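Local atomic coordinates of aminopeptidase-like protein (Chaetomium thermophilum, PDB entry 5JM6), a protein that probably acts as a zinc-dependent aminopeptidase of the M18 family and assembles as a dodecamer linked to the Cvt pathway of selective autophagy. Residues I330-L335 / I356-I361; R360-F365 / G376-T381. All blocks are in the same frame, centred on the assembly; numbering follows the deposited sequence.

Contact 1. Residues I330-L335 / I356-I361; sequences IKLVAL and ITIERI
I330 sets CG1 anti to its carbonyl carbon (chi1 -71°) and then runs out fully extended (chi2 175°), which carries CD1 from the strand to I361 on the facing helix. On I361 the branch that receives it is CG2, the methyl anti to the backbone N, and the two methyls meet with CD1 of I330 4.0 Å from CG2 of I361. The side chains meet at a slant, the end of I330 against the branch methyl of I361.

Two residues along the strand, L332 reaches across with its CD1 branch, which lies 4.4 Å from CG1 of I358, a looser meeting than the first. The CB of I358 does not aim at the strand; the outer part of its side chain swings back to make the touch. Both pairs are purely apolar, no hydrogen bond crosses the interface, and all four residues are buried.

The spacing accounts for which side chains face each other. Positions two apart on the strand put I330 and L332 on the same sheet face, and positions three apart put I358 and I361 on the same side of the helix. The CA atoms of I330 and I361 are 10.0 Å apart and those of L332 and I358 9.7 Å, and the pairing order shows the helix running broadly opposite to the strand, as expected where an alpha/beta unit folds a helix back over its sheet.

Strand 330-336 lies in the sheet between antiparallel strand 111-117 and parallel strand 127-133, whose F115 touches I361 and whose I127 and M129 touch I358, respectively. On the other sheet face V333 packs against helix 305-320, so the strand is sandwiched between that helix and helix 353-368.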
ATOM      1  N   ILE A 330      -5.885  63.890  -7.439  1.00 36.42           N
ATOM      2  CA  ILE A 330      -5.705  63.293  -8.751  1.00 29.01           C
ATOM      3  C   ILE A 330      -6.462  61.974  -8.756  1.00 30.75           C
ATOM      4  O   ILE A 330      -6.363  61.194  -7.809  1.00 30.57           O
ATOM      5  CB  ILE A 330      -4.212  63.061  -9.084  1.00 31.40           C
ATOM      6  CG1 ILE A 330      -3.506  64.394  -9.344  1.00 35.91           C
ATOM      7  CG2 ILE A 330      -4.061  62.140 -10.286  1.00 31.42           C
ATOM      8  CD1 ILE A 330      -2.013  64.262  -9.572  1.00 36.32           C
ATOM      9  N   LYS A 331      -7.244  61.742  -9.804  1.00 30.79           N
ATOM     10  CA  LYS A 331      -7.988  60.498  -9.940  1.00 34.04           C
ATOM     11  C   LYS A 331      -7.332  59.634 -11.003  1.00 32.62           C
ATOM     12  O   LYS A 331      -7.220  60.042 -12.153  1.00 35.18           O
ATOM     13  CB  LYS A 331      -9.446  60.777 -10.292  1.00 27.98           C
ATOM     14  CG  LYS A 331     -10.192  61.523  -9.207  1.00 24.25           C
ATOM     15  CD  LYS A 331     -11.524  62.032  -9.709  1.00 26.38           C
ATOM     16  CE  LYS A 331     -12.160  62.963  -8.695  1.00 27.07           C
ATOM     17  NZ  LYS A 331     -13.574  63.259  -9.040  1.00 34.62           N
ATOM     18  N   LEU A 332      -6.910  58.437 -10.610  1.00 27.81           N
ATOM     19  CA  LEU A 332      -6.021  57.631 -11.436  1.00 29.76           C
ATOM     20  C   LEU A 332      -6.459  56.171 -11.514  1.00 29.76           C
ATOM     21  O   LEU A 332      -6.912  55.594 -10.526  1.00 30.22           O
ATOM     22  CB  LEU A 332      -4.590  57.725 -10.886  1.00 28.56           C
ATOM     23  CG  LEU A 332      -3.402  57.070 -11.598  1.00 31.78           C
ATOM     24  CD1 LEU A 332      -2.126  57.845 -11.292  1.00 20.41           C
ATOM     25  CD2 LEU A 332      -3.235  55.605 -11.203  1.00 23.08           C
ATOM     26  N   VAL A 333      -6.315  55.582 -12.695  1.00 31.80           N
ATOM     27  CA  VAL A 333      -6.529  54.151 -12.876  1.00 33.00           C
ATOM     28  C   VAL A 333      -5.299  53.539 -13.542  1.00 34.30           C
ATOM     29  O   VAL A 333      -4.809  54.052 -14.550  1.00 29.06           O
ATOM     30  CB  VAL A 333      -7.780  53.851 -13.724  1.00 30.75           C
ATOM     31  CG1 VAL A 333      -7.970  52.348 -13.876  1.00 26.52           C
ATOM     32  CG2 VAL A 333      -9.015  54.483 -13.100  1.00 27.67           C
ATOM     33  N   ALA A 334      -4.799  52.454 -12.963  1.00 27.18           N
ATOM     34  CA  ALA A 334      -3.629  51.765 -13.494  1.00 26.43           C
ATOM     35  C   ALA A 334      -3.979  50.331 -13.866  1.00 31.38           C
ATOM     36  O   ALA A 334      -4.333  49.527 -13.004  1.00 34.89           O
ATOM     37  CB  ALA A 334      -2.493  51.791 -12.482  1.00 25.23           C
ATOM     38  N   LEU A 335      -3.886  50.016 -15.153  1.00 28.63           N
ATOM     39  CA  LEU A 335      -4.151  48.664 -15.626  1.00 31.08           C
ATOM     40  C   LEU A 335      -2.847  48.002 -16.051  1.00 33.90           C
ATOM     41  O   LEU A 335      -2.159  48.483 -16.952  1.00 36.32           O
ATOM     42  CB  LEU A 335      -5.153  48.679 -16.783  1.00 28.65           C
ATOM     43  CG  LEU A 335      -6.494  49.355 -16.481  1.00 24.05           C
ATOM     44  CD1 LEU A 335      -7.451  49.227 -17.656  1.00 23.85           C
ATOM     45  CD2 LEU A 335      -7.111  48.784 -15.214  1.00 29.37           C
ATOM     46  N   ILE A 356       7.002  55.495 -10.754  1.00 30.41           N
ATOM     47  CA  ILE A 356       7.795  56.476 -11.491  1.00 27.77           C
ATOM     48  C   ILE A 356       6.887  57.456 -12.238  1.00 33.64           C
ATOM     49  O   ILE A 356       7.220  58.633 -12.380  1.00 31.26           O
ATOM     50  CB  ILE A 356       8.790  55.803 -12.476  1.00 29.59           C
ATOM     51  CG1 ILE A 356       9.792  56.833 -13.003  1.00 31.91           C
ATOM     52  CG2 ILE A 356       8.066  55.117 -13.627  1.00 30.52           C
ATOM     53  CD1 ILE A 356      11.007  56.223 -13.662  1.00 28.29           C
ATOM     54  N   THR A 357       5.729  56.979 -12.686  1.00 33.74           N
ATOM     55  CA  THR A 357       4.761  57.841 -13.351  1.00 31.70           C
ATOM     56  C   THR A 357       4.230  58.890 -12.383  1.00 32.21           C
ATOM     57  O   THR A 357       4.127  60.067 -12.727  1.00 29.12           O
ATOM     58  CB  THR A 357       3.587  57.034 -13.930  1.00 27.85           C
ATOM     59  OG1 THR A 357       4.055  56.235 -15.023  1.00 34.05           O
ATOM     60  CG2 THR A 357       2.485  57.962 -14.422  1.00 21.96           C
ATOM     61  N   ILE A 358       3.906  58.460 -11.168  1.00 29.16           N
ATOM     62  CA  ILE A 358       3.411  59.373 -10.148  1.00 26.67           C
ATOM     63  C   ILE A 358       4.468  60.416  -9.796  1.00 28.30           C
ATOM     64  O   ILE A 358       4.161  61.604  -9.692  1.00 28.75           O
ATOM     65  CB  ILE A 358       2.966  58.611  -8.882  1.00 28.71           C
ATOM     66  CG1 ILE A 358       1.721  57.782  -9.205  1.00 29.00           C
ATOM     67  CG2 ILE A 358       2.706  59.570  -7.730  1.00 23.09           C
ATOM     68  CD1 ILE A 358       0.799  57.551  -8.045  1.00 30.65           C
ATOM     69  N   GLU A 359       5.714  59.979  -9.641  1.00 28.19           N
ATOM     70  CA  GLU A 359       6.798  60.904  -9.325  1.00 30.60           C
ATOM     71  C   GLU A 359       6.964  61.940 -10.433  1.00 31.27           C
ATOM     72  O   GLU A 359       7.130  63.129 -10.160  1.00 32.74           O
ATOM     73  CB  GLU A 359       8.108  60.147  -9.093  1.00 28.97           C
ATOM     74  CG  GLU A 359       8.062  59.210  -7.894  1.00 33.53           C
ATOM     75  CD  GLU A 359       9.392  58.536  -7.614  1.00 39.44           C
ATOM     76  OE1 GLU A 359      10.424  59.000  -8.144  1.00 40.30           O
ATOM     77  OE2 GLU A 359       9.405  57.539  -6.860  1.00 42.79           O
ATOM     78  N   ARG A 360       6.900  61.486 -11.681  1.00 30.27           N
ATOM     79  CA  ARG A 360       6.981  62.384 -12.827  1.00 29.22           C
ATOM     80  C   ARG A 360       5.891  63.448 -12.815  1.00 32.32           C
ATOM     81  O   ARG A 360       6.158  64.623 -13.069  1.00 33.90           O
ATOM     82  CB  ARG A 360       6.886  61.598 -14.126  1.00 31.93           C
ATOM     83  CG  ARG A 360       8.154  60.943 -14.590  1.00 27.54           C
ATOM     84  CD  ARG A 360       8.253  61.209 -16.069  1.00 32.27           C
ATOM     85  NE  ARG A 360       8.706  60.066 -16.846  1.00 33.21           N
ATOM     86  CZ  ARG A 360       8.950  60.123 -18.149  1.00 36.71           C
ATOM     87  NH1 ARG A 360       8.792  61.270 -18.796  1.00 35.54           N
ATOM     88  NH2 ARG A 360       9.354  59.044 -18.804  1.00 36.52           N
ATOM     89  N   ILE A 361       4.660  63.026 -12.541  1.00 29.56           N
ATOM     90  CA  ILE A 361       3.536  63.951 -12.473  1.00 25.74           C
ATOM     91  C   ILE A 361       3.784  64.998 -11.399  1.00 30.76           C
ATOM     92  O   ILE A 361       3.642  66.198 -11.638  1.00 32.66           O
ATOM     93  CB  ILE A 361       2.211  63.226 -12.170  1.00 27.82           C
ATOM     94  CG1 ILE A 361       1.913  62.174 -13.237  1.00 29.16           C
ATOM     95  CG2 ILE A 361       1.068  64.224 -12.086  1.00 28.37           C
ATOM     96  CD1 ILE A 361       0.817  61.206 -12.838  1.00 23.31           C
TER

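Contact 2. Residues R360-F365 / G376-T381; sequences RILESF and GILGQT
L362 on the helix and L378 on the following loop bring their CA atoms to 7.5 Å, close enough for a single helical side chain to rest on the loop backbone. L362 has CG anti to the backbone N (chi1 178°), which carries the branched end toward the turn at 377-381, where CD2 makes the nearest approach. There CD2 of L362 lies 3.9 Å from CB of L378 and 4.0 Å from CG2 of I377, and also comes 3.6 Å from OG1 of T381; no hydrogen bond joins the segments.

The turn is braced internally. OG1 of T381 donates to O of I377 over 2.9 Å, tilted 25° from the carbonyl plane, while N of T381 reaches the same oxygen from the opposite face at 3.2 Å. Replacing T381 with alanine would remove the hydroxyl donor and is likely to leave I377 O, within this turn, with just the longer bond from the backbone N, and a gap beside CD2 of L362.

G376 and G379 both have positive phi, where a CB would press on the preceding carbonyl oxygen, which calls for glycine. The whole belongs to the beta-alpha-beta crossover from strand 330-336 through helix 353-368 to parallel strand 386-394.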
ATOM      1  N   ARG A 360       6.900  61.486 -11.681  1.00 30.27           N
ATOM      2  CA  ARG A 360       6.981  62.384 -12.827  1.00 29.22           C
ATOM      3  C   ARG A 360       5.891  63.448 -12.815  1.00 32.32           C
ATOM      4  O   ARG A 360       6.158  64.623 -13.069  1.00 33.90           O
ATOM      5  CB  ARG A 360       6.886  61.598 -14.126  1.00 31.93           C
ATOM      6  CG  ARG A 360       8.154  60.943 -14.590  1.00 27.54           C
ATOM      7  CD  ARG A 360       8.253  61.209 -16.069  1.00 32.27           C
ATOM      8  NE  ARG A 360       8.706  60.066 -16.846  1.00 33.21           N
ATOM      9  CZ  ARG A 360       8.950  60.123 -18.149  1.00 36.71           C
ATOM     10  NH1 ARG A 360       8.792  61.270 -18.796  1.00 35.54           N
ATOM     11  NH2 ARG A 360       9.354  59.044 -18.804  1.00 36.52           N
ATOM     12  N   ILE A 361       4.660  63.026 -12.541  1.00 29.56           N
ATOM     13  CA  ILE A 361       3.536  63.951 -12.473  1.00 25.74           C
ATOM     14  C   ILE A 361       3.784  64.998 -11.399  1.00 30.76           C
ATOM     15  O   ILE A 361       3.642  66.198 -11.638  1.00 32.66           O
ATOM     16  CB  ILE A 361       2.211  63.226 -12.170  1.00 27.82           C
ATOM     17  CG1 ILE A 361       1.913  62.174 -13.237  1.00 29.16           C
ATOM     18  CG2 ILE A 361       1.068  64.224 -12.086  1.00 28.37           C
ATOM     19  CD1 ILE A 361       0.817  61.206 -12.838  1.00 23.31           C
ATOM     20  N   LEU A 362       4.169  64.537 -10.215  1.00 31.97           N
ATOM     21  CA  LEU A 362       4.391  65.433  -9.092  1.00 34.94           C
ATOM     22  C   LEU A 362       5.546  66.395  -9.357  1.00 35.29           C
ATOM     23  O   LEU A 362       5.426  67.593  -9.105  1.00 34.97           O
ATOM     24  CB  LEU A 362       4.646  64.632  -7.817  1.00 30.28           C
ATOM     25  CG  LEU A 362       4.949  65.466  -6.577  1.00 31.11           C
ATOM     26  CD1 LEU A 362       3.838  66.474  -6.330  1.00 29.33           C
ATOM     27  CD2 LEU A 362       5.126  64.556  -5.379  1.00 32.72           C
ATOM     28  N   GLU A 363       6.658  65.878  -9.873  1.00 32.31           N
ATOM     29  CA  GLU A 363       7.797  66.732 -10.196  1.00 36.48           C
ATOM     30  C   GLU A 363       7.428  67.765 -11.253  1.00 39.55           C
ATOM     31  O   GLU A 363       7.939  68.886 -11.244  1.00 35.24           O
ATOM     32  CB  GLU A 363       8.984  65.903 -10.677  1.00 34.46           C
ATOM     33  CG  GLU A 363      10.165  66.748 -11.112  1.00 35.52           C
ATOM     34  CD  GLU A 363      10.992  66.075 -12.177  1.00 38.83           C
ATOM     35  OE1 GLU A 363      10.392  65.505 -13.110  1.00 35.72           O
ATOM     36  OE2 GLU A 363      12.236  66.117 -12.081  1.00 36.68           O
ATOM     37  N   SER A 364       6.538  67.385 -12.162  1.00 38.37           N
ATOM     38  CA  SER A 364       6.059  68.309 -13.180  1.00 35.00           C
ATOM     39  C   SER A 364       5.341  69.493 -12.537  1.00 40.88           C
ATOM     40  O   SER A 364       5.645  70.646 -12.838  1.00 45.99           O
ATOM     41  CB  SER A 364       5.132  67.596 -14.166  1.00 37.75           C
ATOM     42  OG  SER A 364       4.672  68.487 -15.166  1.00 41.22           O
ATOM     43  N   PHE A 365       4.399  69.210 -11.643  1.00 39.43           N
ATOM     44  CA  PHE A 365       3.663  70.278 -10.971  1.00 35.18           C
ATOM     45  C   PHE A 365       4.544  71.045  -9.993  1.00 41.34           C
ATOM     46  O   PHE A 365       4.249  72.191  -9.659  1.00 44.65           O
ATOM     47  CB  PHE A 365       2.437  69.722 -10.248  1.00 34.56           C
ATOM     48  CG  PHE A 365       1.295  69.412 -11.166  1.00 35.31           C
ATOM     49  CD1 PHE A 365       0.402  70.403 -11.538  1.00 28.48           C
ATOM     50  CD2 PHE A 365       1.119  68.135 -11.666  1.00 35.07           C
ATOM     51  CE1 PHE A 365      -0.648  70.123 -12.389  1.00 31.79           C
ATOM     52  CE2 PHE A 365       0.072  67.847 -12.515  1.00 34.67           C
ATOM     53  CZ  PHE A 365      -0.813  68.843 -12.879  1.00 33.44           C
ATOM     54  N   GLY A 376       9.114  63.453   0.534  1.00 37.18           N
ATOM     55  CA  GLY A 376       8.482  64.298   1.521  1.00 38.91           C
ATOM     56  C   GLY A 376       7.707  65.467   0.956  1.00 41.13           C
ATOM     57  O   GLY A 376       7.042  66.161   1.715  1.00 48.05           O
ATOM     58  N   ILE A 377       7.864  65.777  -0.328  1.00 39.39           N
ATOM     59  CA  ILE A 377       6.716  66.292  -1.067  1.00 35.52           C
ATOM     60  C   ILE A 377       5.991  65.060  -1.603  1.00 33.32           C
ATOM     61  O   ILE A 377       4.764  64.970  -1.558  1.00 33.74           O
ATOM     62  CB  ILE A 377       7.076  67.307  -2.184  1.00 34.10           C
ATOM     63  CG1 ILE A 377       5.798  67.935  -2.741  1.00 28.57           C
ATOM     64  CG2 ILE A 377       7.863  66.678  -3.314  1.00 35.58           C
ATOM     65  CD1 ILE A 377       4.857  68.453  -1.674  1.00 32.33           C
ATOM     66  N   LEU A 378       6.778  64.104  -2.092  1.00 33.45           N
ATOM     67  CA  LEU A 378       6.298  62.758  -2.335  1.00 38.15           C
ATOM     68  C   LEU A 378       6.288  62.046  -0.993  1.00 38.80           C
ATOM     69  O   LEU A 378       7.312  61.953  -0.319  1.00 45.30           O
ATOM     70  CB  LEU A 378       7.182  62.013  -3.339  1.00 32.61           C
ATOM     71  CG  LEU A 378       6.729  60.596  -3.704  1.00 26.92           C
ATOM     72  CD1 LEU A 378       5.576  60.638  -4.695  1.00 28.63           C
ATOM     73  CD2 LEU A 378       7.883  59.768  -4.248  1.00 27.80           C
ATOM     74  N   GLY A 379       5.134  61.517  -0.625  1.00 33.01           N
ATOM     75  CA  GLY A 379       4.936  60.900   0.670  1.00 39.81           C
ATOM     76  C   GLY A 379       4.090  61.754   1.588  1.00 42.03           C
ATOM     77  O   GLY A 379       3.358  61.213   2.411  1.00 38.42           O
ATOM     78  N   GLN A 380       4.106  63.069   1.395  1.00 37.20           N
ATOM     79  CA  GLN A 380       2.989  63.877   1.851  1.00 36.37           C
ATOM     80  C   GLN A 380       1.857  63.530   0.904  1.00 36.93           C
ATOM     81  O   GLN A 380       0.708  63.369   1.313  1.00 34.37           O
ATOM     82  CB  GLN A 380       3.294  65.375   1.824  1.00 38.76           C
ATOM     83  CG  GLN A 380       4.285  65.840   2.870  1.00 38.95           C
ATOM     84  CD  GLN A 380       4.411  67.352   2.912  1.00 45.95           C
ATOM     85  OE1 GLN A 380       3.432  68.061   3.143  1.00 47.58           O
ATOM     86  NE2 GLN A 380       5.619  67.855   2.676  1.00 52.31           N
ATOM     87  N   THR A 381       2.209  63.397  -0.371  1.00 36.02           N
ATOM     88  CA  THR A 381       1.269  62.957  -1.389  1.00 34.47           C
ATOM     89  C   THR A 381       0.762  61.554  -1.079  1.00 33.46           C
ATOM     90  O   THR A 381      -0.446  61.322  -1.030  1.00 29.54           O
ATOM     91  CB  THR A 381       1.906  62.968  -2.791  1.00 34.15           C
ATOM     92  OG1 THR A 381       2.381  64.284  -3.096  1.00 34.69           O
ATOM     93  CG2 THR A 381       0.891  62.548  -3.837  1.00 31.54           C
TER

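In the fold
Helix 353-368 serves both contacts, which share R360 and I361 and have centres about 11 Å apart. Contact 1 uses the helix side facing the sheet and is the deeper, its centre about 17 Å from the chain centre; contact 2, though still buried, lies further out, at about 27 Å, with I377 partly exposed. Both are apolar across the interface, but contact 1 joins regular elements through side chains, whereas contact 2 sets one leucine against a loop stabilised by hydrogen bonds of its own. They meet where CG of E359 lies 3.7 Å from CD2 of L378. Both also reach a second subunit, whose G376 packs on R360.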